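PDB 4KV7: probable leucine/isoleucine/valine-binding protein from Rhodopirellula baltica, which probably binds leucine, isoleucine, valine or a related small ligand in the cell envelope for uptake by an ABC transporter. Local coordinates for residues 66-71 and 95-100; 162-167 and 196-201; 90-95 and 110-115; 31-36 and 224-229. The protein carries 1 engineered substitution. All blocks are in the same frame, centred on the assembly; numbering follows the deposited sequence. Where two conformers were deposited one is given.

In the fold
Contact 3 is the buried one, and it is almost wholly backbone and apolar: two parallel strand ends of the N-terminal lobe with a positive-phi glycine just past each. Contact 1 is partly buried and uses the same helix start, sharing Thr95 and a bound formic acid molecule with contact 3, but it packs prolines and a threonine methyl. Contact 2, at the edge of the other lobe's sheet, is the most polar, with a salt bridge and ordered waters, and it meets contact 1 through Tyr68 with Gln164 and Glu69 with Asn199. Contact 4 pairs helix 31-50 of one lobe with helix 226-238 of the other, chiefly through one tyrosine.

Contact 1 (66-71 and 95-100); sequences DGYEPA and TPTAIT. With FMT (formic acid), chain B.
Pro70 and Thr97 lead the apolar part of this contact, where the start of helix 70-81 lies against the first turn of helix 95-107. Pro70 CG sits 3.8 Å from Pro96 CB, and Pro70 CB approaches Thr100 OG1 at 3.4 Å. The methyl CG2 of Thr97 packs against the turn, 4.1 Å from Tyr68 CD1 and 3.9 Å from the backbone Glu69 N. It faces that way because OG1 stands between the backbone N and the carbonyl carbon (chi1 49°), where it bonds to Val93 O.

No hydrogen bond joins the two segments directly; the polar interactions shape the turn or reach a bound formic acid molecule, probably from the crystallisation liquor. Asp66 OD1 accepts from Tyr68 N at 3.0 Å, making an Asx turn within a type I' beta turn, while OD2 is bonded to the hydroxyls of Ser23 and Thr73. The formic acid then links the segments: Tyr68 OH donates to its O2 at 2.6 Å, with that oxygen at the edge of the ring, and Thr95 N gives a fairly straight bond (163°) to the same atom. Thr95 OG1 donates to formic acid O1 at 2.6 Å. Tyr68 OH also meets Gln164 NE2 of the other lobe, so a phenylalanine here would probably leave formic acid O2 with one bond fewer and the Gln164 amide without its hydroxyl partner.

A carboxylate-like group held by a backbone N-H and a threonine hydroxyl at a helix N-terminus, in the cleft between the lobes, recalls how leucine-binding proteins grip the carboxylate of their amino acid.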
# COMPACT_ATOMS: atom_id res chain seq x y z
N ASP A 66 -10.45 11.69 -3.59
CA ASP A 66 -11.32 10.92 -4.49
C ASP A 66 -12.17 9.87 -3.78
O ASP A 66 -12.91 9.14 -4.44
CB ASP A 66 -10.58 10.31 -5.69
CG ASP A 66 -9.49 9.33 -5.31
OD1 ASP A 66 -9.53 8.73 -4.21
OD2 ASP A 66 -8.58 9.15 -6.15
N GLY A 67 -12.08 9.81 -2.45
CA GLY A 67 -12.88 8.87 -1.69
C GLY A 67 -12.69 7.41 -2.08
O GLY A 67 -13.57 6.59 -1.81
N TYR A 68 -11.56 7.06 -2.71
CA TYR A 68 -11.33 5.71 -3.22
C TYR A 68 -12.40 5.35 -4.26
O TYR A 68 -12.90 4.22 -4.32
CB TYR A 68 -11.25 4.70 -2.07
CG TYR A 68 -10.78 3.28 -2.39
CD1 TYR A 68 -9.76 3.03 -3.31
CD2 TYR A 68 -11.34 2.20 -1.73
CE1 TYR A 68 -9.34 1.73 -3.56
CE2 TYR A 68 -10.92 0.91 -1.96
CZ TYR A 68 -9.92 0.67 -2.88
OH TYR A 68 -9.53 -0.62 -3.11
N GLU A 69 -12.73 6.33 -5.10
CA GLU A 69 -13.67 6.14 -6.20
C GLU A 69 -13.10 6.65 -7.51
O GLU A 69 -12.84 7.85 -7.66
CB GLU A 69 -15.00 6.82 -5.88
CG GLU A 69 -15.80 6.10 -4.81
CD GLU A 69 -16.24 4.70 -5.24
OE1 GLU A 69 -16.20 4.37 -6.45
OE2 GLU A 69 -16.64 3.92 -4.36
N PRO A 70 -12.93 5.75 -8.49
CA PRO A 70 -12.35 6.15 -9.79
C PRO A 70 -13.10 7.29 -10.49
O PRO A 70 -12.46 8.05 -11.21
CB PRO A 70 -12.43 4.86 -10.61
CG PRO A 70 -12.32 3.78 -9.60
CD PRO A 70 -13.07 4.29 -8.39
N ALA A 71 -14.40 7.41 -10.28
CA ALA A 71 -15.17 8.50 -10.87
C ALA A 71 -14.65 9.87 -10.41
O ALA A 71 -14.79 10.86 -11.13
CB ALA A 71 -16.66 8.37 -10.56
N THR A 95 -6.15 0.41 -6.48
CA THR A 95 -6.04 -0.24 -7.78
C THR A 95 -7.05 0.25 -8.82
O THR A 95 -6.63 0.71 -9.89
CB THR A 95 -6.08 -1.78 -7.62
OG1 THR A 95 -4.95 -2.20 -6.82
CG2 THR A 95 -6.06 -2.48 -8.96
N PRO A 96 -8.37 0.18 -8.53
CA PRO A 96 -9.27 0.71 -9.56
C PRO A 96 -9.06 2.21 -9.81
O PRO A 96 -9.24 2.68 -10.94
CB PRO A 96 -10.67 0.44 -8.98
CG PRO A 96 -10.44 0.22 -7.49
CD PRO A 96 -9.10 -0.43 -7.41
N THR A 97 -8.66 2.94 -8.78
CA THR A 97 -8.30 4.35 -8.93
C THR A 97 -7.04 4.50 -9.81
O THR A 97 -7.03 5.29 -10.76
CB THR A 97 -8.10 4.99 -7.58
OG1 THR A 97 -7.23 4.12 -6.83
CG2 THR A 97 -9.43 5.15 -6.83
N ALA A 98 -5.98 3.74 -9.53
CA ALA A 98 -4.77 3.79 -10.36
C ALA A 98 -5.06 3.45 -11.81
O ALA A 98 -4.49 4.04 -12.73
CB ALA A 98 -3.69 2.87 -9.81
N ILE A 99 -5.94 2.48 -12.05
CA ILE A 99 -6.24 2.08 -13.41
C ILE A 99 -6.86 3.24 -14.20
O ILE A 99 -6.59 3.41 -15.40
CB ILE A 99 -7.06 0.78 -13.42
CG1 ILE A 99 -6.15 -0.39 -13.02
CG2 ILE A 99 -7.70 0.55 -14.77
CD1 ILE A 99 -6.88 -1.66 -12.67
N THR A 100 -7.67 4.05 -13.53
CA THR A 100 -8.19 5.29 -14.11
C THR A 100 -7.12 6.39 -14.22
O THR A 100 -7.07 7.13 -15.21
CB THR A 100 -9.38 5.78 -13.26
OG1 THR A 100 -10.43 4.81 -13.33
CG2 THR A 100 -9.89 7.14 -13.74
C FMT B . -6.30 -1.62 -3.75
O1 FMT B . -5.21 -1.92 -4.26
O2 FMT B . -7.21 -1.00 -4.32

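Contact 2 (162-167 and 196-201); sequences FTQNDS and YRRNTS
Gln164 and Tyr196 form a parallel beta bridge at the end of their strands, CA atoms 5.1 Å apart and two bonds around it, Tyr196 N to Thr163 O (3.2 Å) and Asn165 N to Tyr196 O (2.8 Å). Tyr196 CG lies between its backbone N and carbonyl carbon (chi1 73°), a turn that lays the ring back over the neighbouring strand. Gln164 CA comes over one face, 3.9 Å from the ring centroid, in a CH-pi contact. Phe162 meets the ring with CZ, 3.4 Å from Tyr196 CD1; the ring planes differ by 22° and are displaced so far that the rings hardly stack.

Beyond the ring, the Gln164 amide uses both ends. Tyr196 OH accepts from Thr225 N, at the start of helix 226-238, and gives OE1 only a weak bond; OE1 also accepts from a water bonded to Asn199 N. NE2 donates to Asp166 OD2 at 2.7 Å and to Tyr68 OH of the other lobe. Arg198 NH1 reaches the same OD2 at 2.9 Å in a salt bridge, the carboxylate and guanidinium turned 12° from each other. A leucine in place of Gln164 would probably cost OD2 its second donor, Tyr68 OH its amide partner and the water its acceptor.

With two donors on OD2, one of them the cationic Arg198, Asp166 is likely to stay ionised; the polar chain continues through Arg198 to Glu69 of the other lobe.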
# COMPACT_ATOMS: atom_id res chain seq x y z
N PHE A 162 -11.43 -13.73 0.59
CA PHE A 162 -12.50 -12.75 0.79
C PHE A 162 -11.99 -11.48 0.15
O PHE A 162 -11.02 -10.90 0.64
CB PHE A 162 -12.77 -12.53 2.27
CG PHE A 162 -13.79 -11.47 2.53
CD1 PHE A 162 -15.14 -11.70 2.29
CD2 PHE A 162 -13.41 -10.22 3.00
CE1 PHE A 162 -16.08 -10.70 2.52
CE2 PHE A 162 -14.34 -9.22 3.23
CZ PHE A 162 -15.67 -9.47 2.99
N THR A 163 -12.60 -11.07 -0.96
CA THR A 163 -12.01 -9.99 -1.74
C THR A 163 -13.01 -8.96 -2.22
O THR A 163 -14.18 -9.25 -2.43
CB THR A 163 -11.21 -10.49 -2.98
OG1 THR A 163 -12.10 -10.78 -4.06
CG2 THR A 163 -10.36 -11.72 -2.65
N GLN A 164 -12.51 -7.76 -2.45
CA GLN A 164 -13.31 -6.68 -2.99
C GLN A 164 -13.67 -7.01 -4.43
O GLN A 164 -12.83 -7.51 -5.19
CB GLN A 164 -12.49 -5.40 -2.92
CG GLN A 164 -13.27 -4.12 -3.11
CD GLN A 164 -12.44 -2.96 -2.65
OE1 GLN A 164 -12.27 -2.77 -1.45
NE2 GLN A 164 -11.86 -2.22 -3.59
N ASN A 165 -14.91 -6.75 -4.82
CA ASN A 165 -15.42 -7.20 -6.10
C ASN A 165 -15.10 -6.21 -7.22
O ASN A 165 -15.99 -5.58 -7.79
CB ASN A 165 -16.92 -7.46 -6.01
CG ASN A 165 -17.39 -8.51 -6.99
OD1 ASN A 165 -16.59 -9.12 -7.70
ND2 ASN A 165 -18.70 -8.73 -7.04
N ASP A 166 -13.80 -6.08 -7.50
CA ASP A 166 -13.30 -5.14 -8.49
C ASP A 166 -11.87 -5.52 -8.84
O ASP A 166 -11.41 -6.62 -8.48
CB ASP A 166 -13.39 -3.67 -8.00
CG ASP A 166 -12.54 -3.38 -6.78
OD1 ASP A 166 -11.69 -4.22 -6.40
OD2 ASP A 166 -12.69 -2.27 -6.21
N SER A 167 -11.16 -4.63 -9.52
CA SER A 167 -9.81 -4.94 -9.97
C SER A 167 -8.81 -5.17 -8.83
O SER A 167 -7.80 -5.86 -9.02
CB SER A 167 -9.30 -3.85 -10.90
OG SER A 167 -9.39 -2.58 -10.28
N TYR A 196 -17.22 -8.68 -1.78
CA TYR A 196 -18.05 -7.58 -1.32
C TYR A 196 -17.81 -6.37 -2.21
O TYR A 196 -16.75 -6.22 -2.81
CB TYR A 196 -17.73 -7.23 0.14
CG TYR A 196 -16.41 -6.52 0.27
CD1 TYR A 196 -15.23 -7.22 0.42
CD2 TYR A 196 -16.35 -5.13 0.20
CE1 TYR A 196 -14.01 -6.57 0.50
CE2 TYR A 196 -15.13 -4.47 0.26
CZ TYR A 196 -13.96 -5.19 0.42
OH TYR A 196 -12.76 -4.53 0.50
N ARG A 197 -18.79 -5.47 -2.28
CA ARG A 197 -18.68 -4.30 -3.14
C ARG A 197 -17.85 -3.19 -2.48
O ARG A 197 -18.07 -2.86 -1.30
CB ARG A 197 -20.07 -3.78 -3.51
CG ARG A 197 -20.04 -2.54 -4.39
CD ARG A 197 -21.35 -2.28 -5.12
NE ARG A 197 -22.43 -1.82 -4.26
CZ ARG A 197 -22.61 -0.55 -3.89
NH1 ARG A 197 -21.75 0.37 -4.26
NH2 ARG A 197 -23.65 -0.23 -3.12
N ARG A 198 -16.92 -2.62 -3.24
CA ARG A 198 -16.06 -1.54 -2.77
C ARG A 198 -16.83 -0.43 -2.06
O ARG A 198 -17.86 0.04 -2.54
CB ARG A 198 -15.27 -0.94 -3.93
CG ARG A 198 -14.32 0.18 -3.50
CD ARG A 198 -13.53 0.76 -4.67
NE ARG A 198 -14.38 1.46 -5.62
CZ ARG A 198 -14.75 1.01 -6.82
NH1 ARG A 198 -14.34 -0.17 -7.26
NH2 ARG A 198 -15.54 1.75 -7.58
N ASN A 199 -16.28 -0.03 -0.92
CA ASN A 199 -16.81 1.07 -0.11
C ASN A 199 -18.18 0.80 0.49
O ASN A 199 -18.85 1.71 0.93
CB ASN A 199 -16.73 2.41 -0.86
CG ASN A 199 -15.30 2.92 -0.96
OD1 ASN A 199 -14.48 2.66 -0.07
ND2 ASN A 199 -14.99 3.62 -2.04
N THR A 200 -18.56 -0.47 0.56
CA THR A 200 -19.74 -0.88 1.32
C THR A 200 -19.30 -1.75 2.48
O THR A 200 -18.14 -2.15 2.58
CB THR A 200 -20.74 -1.71 0.47
OG1 THR A 200 -20.26 -3.05 0.29
CG2 THR A 200 -21.05 -1.05 -0.88
N SER A 201 -20.25 -2.07 3.35
CA SER A 201 -20.04 -3.04 4.42
C SER A 201 -20.83 -4.32 4.14
O SER A 201 -21.13 -5.10 5.05
CB SER A 201 -20.49 -2.47 5.76
OG SER A 201 -21.89 -2.30 5.72
O HOH W 1 -13.85 -1.11 0.03
O HOH W 2 -16.64 -3.35 -6.04

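Contact 3 (90-95 and 110-115); sequences VGNVGT and TPFFGA. With FMT (formic acid), chain B.
Asn92 turns its side chain to Phe112, across the point where two parallel strands end. CB rests 4.1 Å from Phe112 CZ, and with CG beside the backbone N (chi1 -75°) the chain passes across the CZ-CE1 end of the ring: CG is 4.2 Å from Phe112 CE1 and ND2 3.5 Å from the same carbon. The amide plane stands at 84° to the ring. OD1 accepts from Ser23 N, which fixes the flip of the amide.

The backbones meet more closely. Gly91 N donates to Phe113 O at 3.0 Å, and the same oxygen takes a CA-H...O contact from Val90 CA at 3.2 Å. Gly91 CA adds another to Gly114 O, 3.3 Å away. Gly91 and Gly114 have positive phi, with backbone angles that residues with a side chain adopt reluctantly; Ala115 packs on Asn92 O, its CA 3.5 Å from that oxygen.

Helix 95-107 joins the two strands in a beta-alpha-beta crossover, and its Ala101, Ile102 and Ala105 pack on Phe112. In this buried place one conventional hydrogen bond and two CA-H...O contacts carry the polar part, while the asparagine's oxygen is satisfied by the backbone N of Ser23 in strand 16-24.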
# COMPACT_ATOMS: atom_id res chain seq x y z
N VAL A 90 2.10 11.32 -6.59
CA VAL A 90 2.80 10.48 -5.63
C VAL A 90 1.86 9.88 -4.59
O VAL A 90 1.01 10.56 -4.01
CB VAL A 90 3.94 11.25 -4.91
CG1 VAL A 90 4.89 11.85 -5.93
CG2 VAL A 90 3.39 12.35 -4.01
N GLY A 91 2.00 8.58 -4.38
CA GLY A 91 1.33 7.91 -3.28
C GLY A 91 -0.16 7.67 -3.36
O GLY A 91 -0.76 7.35 -2.34
N ASN A 92 -0.77 7.80 -4.54
CA ASN A 92 -2.22 7.62 -4.65
C ASN A 92 -2.64 6.25 -4.12
O ASN A 92 -2.01 5.24 -4.44
CB ASN A 92 -2.67 7.64 -6.11
CG ASN A 92 -2.68 9.02 -6.72
OD1 ASN A 92 -2.17 10.01 -6.18
ND2 ASN A 92 -3.28 9.09 -7.91
N VAL A 93 -3.72 6.19 -3.36
CA VAL A 93 -4.26 4.93 -2.88
C VAL A 93 -5.14 4.23 -3.92
O VAL A 93 -6.09 4.82 -4.44
CB VAL A 93 -5.10 5.18 -1.60
CG1 VAL A 93 -6.02 4.00 -1.28
CG2 VAL A 93 -4.19 5.48 -0.43
N GLY A 94 -4.82 2.97 -4.20
CA GLY A 94 -5.80 2.06 -4.78
C GLY A 94 -5.57 1.57 -6.19
O GLY A 94 -4.90 2.21 -7.00
N THR A 95 -6.15 0.41 -6.48
CA THR A 95 -6.04 -0.24 -7.78
C THR A 95 -7.05 0.25 -8.82
O THR A 95 -6.63 0.71 -9.89
CB THR A 95 -6.08 -1.78 -7.62
OG1 THR A 95 -4.95 -2.20 -6.82
CG2 THR A 95 -6.06 -2.48 -8.96
N THR A 110 3.67 12.41 -16.88
CA THR A 110 3.85 12.75 -15.47
C THR A 110 4.21 11.49 -14.70
O THR A 110 3.43 10.53 -14.70
CB THR A 110 2.55 13.32 -14.87
OG1 THR A 110 2.11 14.45 -15.63
CG2 THR A 110 2.75 13.74 -13.42
N PRO A 111 5.36 11.47 -14.00
CA PRO A 111 5.70 10.30 -13.19
C PRO A 111 4.60 9.99 -12.17
O PRO A 111 4.06 10.90 -11.54
CB PRO A 111 6.99 10.72 -12.49
CG PRO A 111 7.61 11.72 -13.41
CD PRO A 111 6.45 12.47 -14.02
N PHE A 112 4.29 8.70 -12.04
CA PHE A 112 3.25 8.21 -11.16
C PHE A 112 4.00 7.31 -10.17
O PHE A 112 4.27 6.13 -10.45
CB PHE A 112 2.20 7.44 -11.97
CG PHE A 112 0.95 7.09 -11.22
CD1 PHE A 112 -0.08 8.01 -11.09
CD2 PHE A 112 0.80 5.84 -10.63
CE1 PHE A 112 -1.24 7.68 -10.40
CE2 PHE A 112 -0.36 5.52 -9.94
CZ PHE A 112 -1.37 6.44 -9.83
N PHE A 113 4.39 7.88 -9.03
CA PHE A 113 5.41 7.29 -8.18
C PHE A 113 4.89 6.89 -6.80
O PHE A 113 4.22 7.67 -6.13
CB PHE A 113 6.60 8.25 -8.00
CG PHE A 113 7.63 7.75 -7.02
CD1 PHE A 113 8.33 6.60 -7.31
CD2 PHE A 113 7.86 8.39 -5.81
CE1 PHE A 113 9.26 6.09 -6.42
CE2 PHE A 113 8.79 7.90 -4.92
CZ PHE A 113 9.49 6.74 -5.22
N GLY A 114 5.18 5.65 -6.41
CA GLY A 114 4.91 5.20 -5.05
C GLY A 114 3.45 5.00 -4.72
O GLY A 114 3.04 5.16 -3.56
N ALA A 115 2.65 4.63 -5.71
CA ALA A 115 1.22 4.39 -5.46
C ALA A 115 0.99 3.30 -4.41
O ALA A 115 1.65 2.25 -4.42
CB ALA A 115 0.53 4.05 -6.76
C FMT B . -6.30 -1.62 -3.75
O1 FMT B . -5.21 -1.92 -4.26
O2 FMT B . -7.21 -1.00 -4.32

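Contact 4 (31-36 and 224-229); sequences AELGIN and GTYEPC
Ala31 N lies 3.2 Å from Tyr226 OH, yet the angle is too poor for a hydrogen bond. The next residue provides one: Glu32 N donates to Tyr226 OH at 2.9 Å with a nearly straight angle of 163°, so the phenol oxygen takes a backbone N-H from the N-terminal end of helix 31-50. Glu32 also lays its aliphatic part across the phenol, with CB 3.3 Å from Tyr226 OH and 3.6 Å from Tyr226 CZ. There the chain bends at chi2 (-66°) and carries the carboxylate off along its own helix, where OE1 receives a weak bond from Asn36 ND2 and has a long, weak ion pair with Arg258.

The tyrosine spans a wide interval, as the nearest CA atoms of the two segments, those of Glu32 with Tyr226 and of Leu33 with Thr225, are each 9.0 Å apart. This contact bridges the cleft between the two lobes that is characteristic of periplasmic binding proteins, with helix 31-50 in the N-terminal lobe and helix 226-238 in the other; Tyr226 reaches over with CG placed between its backbone N and carbonyl carbon (chi1 55°).

Leu33 closes in from the ring's edge, CG 4.2 Å from Tyr226 CE1, and its CD1 comes 4.3 Å from the methyl CG2 of Thr225, the N-cap residue of helix 226-238. Phe250 packs on both Leu33 and Thr225. Farther along, Asn36 turns back on its own helix and donates through ND2 to Glu32 O at 2.8 Å, in the carbonyl plane, an oxygen that also accepts from Asn36 N.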
# COMPACT_ATOMS: atom_id res chain seq x y z
N ALA A 31 -10.82 6.13 4.28
CA ALA A 31 -10.05 7.37 4.48
C ALA A 31 -8.74 7.20 5.23
O ALA A 31 -7.80 7.96 5.00
CB ALA A 31 -10.90 8.41 5.17
N GLU A 32 -8.66 6.24 6.14
CA GLU A 32 -7.42 6.07 6.89
C GLU A 32 -6.22 5.81 5.98
O GLU A 32 -5.09 6.16 6.31
CB GLU A 32 -7.54 4.96 7.93
CG GLU A 32 -8.38 5.37 9.12
CD GLU A 32 -7.73 6.47 9.93
OE1 GLU A 32 -6.55 6.32 10.33
OE2 GLU A 32 -8.39 7.50 10.17
N LEU A 33 -6.47 5.18 4.84
CA LEU A 33 -5.39 4.86 3.92
C LEU A 33 -4.80 6.12 3.31
O LEU A 33 -3.59 6.34 3.35
CB LEU A 33 -5.88 3.90 2.83
CG LEU A 33 -6.48 2.58 3.33
CD1 LEU A 33 -6.87 1.68 2.17
CD2 LEU A 33 -5.53 1.84 4.28
N GLY A 34 -5.66 6.98 2.75
CA GLY A 34 -5.16 8.19 2.12
C GLY A 34 -4.66 9.21 3.13
O GLY A 34 -3.65 9.87 2.90
N ILE A 35 -5.38 9.34 4.24
CA ILE A 35 -4.98 10.29 5.28
C ILE A 35 -3.57 9.99 5.76
O ILE A 35 -2.73 10.88 5.89
CB ILE A 35 -5.97 10.26 6.46
CG1 ILE A 35 -7.29 10.93 6.04
CG2 ILE A 35 -5.38 10.97 7.67
CD1 ILE A 35 -8.42 10.74 7.03
N ASN A 36 -3.29 8.72 5.99
CA ASN A 36 -1.99 8.34 6.53
C ASN A 36 -0.88 8.30 5.51
O ASN A 36 0.26 8.63 5.85
CB ASN A 36 -2.11 7.08 7.37
CG ASN A 36 -2.79 7.37 8.69
OD1 ASN A 36 -2.21 7.99 9.57
ND2 ASN A 36 -4.06 6.99 8.81
N GLY A 224 -9.07 -6.75 0.86
CA GLY A 224 -10.12 -5.79 1.07
C GLY A 224 -9.61 -4.58 1.81
O GLY A 224 -8.41 -4.33 1.83
N THR A 225 -10.53 -3.81 2.40
CA THR A 225 -10.16 -2.69 3.25
C THR A 225 -10.65 -2.93 4.68
O THR A 225 -11.48 -3.82 4.92
CB THR A 225 -10.74 -1.37 2.73
OG1 THR A 225 -12.16 -1.51 2.62
CG2 THR A 225 -10.12 -1.02 1.37
N TYR A 226 -10.16 -2.13 5.61
CA TYR A 226 -10.39 -2.38 7.03
C TYR A 226 -11.85 -2.46 7.43
O TYR A 226 -12.20 -3.30 8.26
CB TYR A 226 -9.62 -1.39 7.91
CG TYR A 226 -9.89 0.07 7.62
CD1 TYR A 226 -9.11 0.76 6.69
CD2 TYR A 226 -10.88 0.77 8.29
CE1 TYR A 226 -9.34 2.10 6.42
CE2 TYR A 226 -11.11 2.11 8.03
CZ TYR A 226 -10.33 2.77 7.09
OH TYR A 226 -10.53 4.09 6.79
N GLU A 227 -12.71 -1.59 6.91
CA GLU A 227 -14.11 -1.62 7.33
C GLU A 227 -14.83 -2.94 6.99
O GLU A 227 -15.35 -3.61 7.89
CB GLU A 227 -14.92 -0.41 6.83
CG GLU A 227 -16.33 -0.42 7.43
CD GLU A 227 -17.37 0.41 6.68
OE1 GLU A 227 -17.20 0.66 5.46
OE2 GLU A 227 -18.38 0.75 7.32
N PRO A 228 -14.87 -3.33 5.70
CA PRO A 228 -15.55 -4.58 5.40
C PRO A 228 -14.82 -5.79 5.97
O PRO A 228 -15.49 -6.75 6.35
CB PRO A 228 -15.58 -4.61 3.86
CG PRO A 228 -14.48 -3.71 3.44
CD PRO A 228 -14.43 -2.64 4.48
N CYS A 229 -13.49 -5.76 6.05
CA CYS A 229 -12.78 -6.89 6.64
C CYS A 229 -13.10 -7.04 8.12
O CYS A 229 -13.26 -8.17 8.62
CB CYS A 229 -11.28 -6.76 6.40
SG CYS A 229 -10.84 -7.06 4.66